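Local structure of pirin-like protein YhaK (Escherichia coli, 2VEC) at residues Q68-P73 with P134-Q139. The protein is a monomeric cytoplasmic bicupin of the pirin family that lacks quercetin 2,3-dioxygenase activity and is probably sensitive to the redox state of the cell. Sequence-based numbering, arbitrary orientation.
Sequences QEVLAP and PLTRMQ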
# COMPACT_ATOMS: atom_id res chain seq x y z
N GLN A 68 5.52 -1.70 -7.21
CA GLN A 68 5.98 -3.00 -6.76
C GLN A 68 7.33 -3.22 -7.40
O GLN A 68 7.49 -3.01 -8.60
CB GLN A 68 5.03 -4.13 -7.14
CG GLN A 68 5.66 -5.51 -6.84
CD GLN A 68 4.65 -6.64 -6.85
OE1 GLN A 68 3.58 -6.53 -6.22
NE2 GLN A 68 4.98 -7.73 -7.56
N GLU A 69 8.31 -3.57 -6.58
CA GLU A 69 9.68 -3.72 -7.06
C GLU A 69 10.24 -5.03 -6.59
O GLU A 69 9.80 -5.58 -5.57
CB GLU A 69 10.54 -2.55 -6.59
CG GLU A 69 10.19 -1.21 -7.31
CD GLU A 69 10.55 -1.25 -8.80
OE1 GLU A 69 11.73 -1.59 -9.14
OE2 GLU A 69 9.65 -0.97 -9.64
N VAL A 70 11.19 -5.56 -7.36
CA VAL A 70 11.89 -6.79 -7.03
C VAL A 70 13.38 -6.46 -7.00
O VAL A 70 13.90 -5.96 -7.98
CB VAL A 70 11.59 -7.90 -8.08
CG1 VAL A 70 12.41 -9.17 -7.83
CG2 VAL A 70 10.08 -8.23 -8.13
N LEU A 71 14.03 -6.73 -5.86
CA LEU A 71 15.50 -6.63 -5.73
C LEU A 71 16.14 -8.02 -5.75
O LEU A 71 15.72 -8.90 -5.00
CB LEU A 71 15.86 -5.94 -4.40
CG LEU A 71 15.97 -4.42 -4.27
CD1 LEU A 71 16.25 -4.07 -2.81
CD2 LEU A 71 17.08 -3.84 -5.15
N ALA A 72 17.18 -8.19 -6.59
CA ALA A 72 17.91 -9.46 -6.72
C ALA A 72 18.72 -9.81 -5.45
O ALA A 72 19.06 -8.90 -4.67
CB ALA A 72 18.83 -9.41 -7.94
N PRO A 73 19.00 -11.11 -5.21
CA PRO A 73 19.95 -11.52 -4.14
C PRO A 73 21.16 -10.58 -4.03
O PRO A 73 21.75 -10.20 -5.06
CB PRO A 73 20.42 -12.91 -4.60
CG PRO A 73 19.32 -13.45 -5.47
CD PRO A 73 18.41 -12.28 -5.93
N PRO A 134 15.86 -13.41 -3.68
CA PRO A 134 15.41 -12.04 -3.97
C PRO A 134 14.40 -11.51 -2.99
O PRO A 134 13.95 -12.21 -2.08
CB PRO A 134 14.74 -12.15 -5.35
CG PRO A 134 14.14 -13.59 -5.23
CD PRO A 134 15.21 -14.39 -4.61
N LEU A 135 14.04 -10.24 -3.21
CA LEU A 135 13.02 -9.48 -2.41
C LEU A 135 11.93 -8.79 -3.25
O LEU A 135 12.24 -8.15 -4.26
CB LEU A 135 13.70 -8.39 -1.56
CG LEU A 135 12.91 -7.22 -0.96
CD1 LEU A 135 12.15 -7.56 0.33
CD2 LEU A 135 13.85 -6.05 -0.67
N THR A 136 10.66 -8.88 -2.83
CA THR A 136 9.54 -8.24 -3.53
C THR A 136 8.74 -7.39 -2.54
O THR A 136 8.39 -7.85 -1.46
CB THR A 136 8.56 -9.24 -4.15
OG1 THR A 136 9.25 -10.16 -5.00
CG2 THR A 136 7.46 -8.49 -5.01
N ARG A 137 8.47 -6.15 -2.88
CA ARG A 137 7.73 -5.33 -1.95
C ARG A 137 6.91 -4.29 -2.67
O ARG A 137 7.31 -3.83 -3.74
CB ARG A 137 8.65 -4.69 -0.92
CG ARG A 137 9.69 -3.76 -1.45
CD ARG A 137 9.25 -2.34 -1.25
NE ARG A 137 10.25 -1.46 -1.87
CZ ARG A 137 10.10 -0.90 -3.06
NH1 ARG A 137 8.98 -1.10 -3.76
NH2 ARG A 137 11.05 -0.11 -3.54
N MET A 138 5.77 -3.96 -2.10
CA MET A 138 4.89 -2.95 -2.68
C MET A 138 5.11 -1.71 -1.82
O MET A 138 5.43 -1.82 -0.63
CB MET A 138 3.46 -3.42 -2.62
CG MET A 138 2.43 -2.36 -3.00
SD MET A 138 0.83 -3.09 -3.40
CE MET A 138 1.17 -3.93 -4.96
N GLN A 139 5.04 -0.55 -2.45
CA GLN A 139 5.41 0.71 -1.76
C GLN A 139 4.40 1.73 -2.17
O GLN A 139 4.06 1.81 -3.36
CB GLN A 139 6.83 1.12 -2.17
CG GLN A 139 7.26 2.47 -1.59
CD GLN A 139 8.67 2.82 -1.93
OE1 GLN A 139 8.92 3.53 -2.89
NE2 GLN A 139 9.62 2.30 -1.16
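Glu69 and Arg137 run side by side from neighbouring antiparallel strands, yet they meet through aliphatic carbon and guanidinium rather than charge to charge. Arg137 NH1 lies 3.5 Å from Glu69 CB, approaching it obliquely, while the carboxylate turns away and its OE1 stays 5.8 Å from Arg137 NH2. Two torsions bring the guanidinium over: CG sits between the backbone N and carbonyl carbon (chi1 62°), and the chain then bends at chi2. Glu126 forms a salt bridge with NE and Asn67 accepts a bond from NH1, so the charge of this buried arginine, long enough to span several partners, is probably balanced mainly by Glu126 rather than by Glu69. Beneath the pair, the backbones exchange two nearly straight hydrogen bonds, Glu69 N to Arg137 O at 3.0 Å and Arg137 N to Glu69 O. A second couple, one of its bonds more bent, joins Leu71 and Leu135, whose side chains lie alongside each other on the same face as Arg137, Leu71 CD1 3.8 Å from Leu135 CD2. Strands 63-71 and 135-143 are adjacent in the N-terminal cupin of this bicupin, a beta-barrel whose two antiparallel sheets face each other; the leucines and Arg137 face the other sheet, where apolar branches suit the interior and Leu71 and Arg137 both touch Phe77. The other face carries Gln68, Val70, Thr136 and Met138. Here the extended Gln68 chain crosses Thr136; Gln68 NE2 lies 3.6 Å from Thr136 CG2 and is hydrogen-bonded to the carbonyl oxygens of Trp40 and Ala43. Thr136 OG1 is hydrogen-bonded to Leu41 O, and Val70 CG2, from a beta-branched residue well suited to a strand, lies 3.8 Å from that hydroxyl oxygen in van der Waals contact only. Where the strands give out, Pro73 CD lies 3.7 Å from Pro134 CB, although Pro73 is poorly ordered.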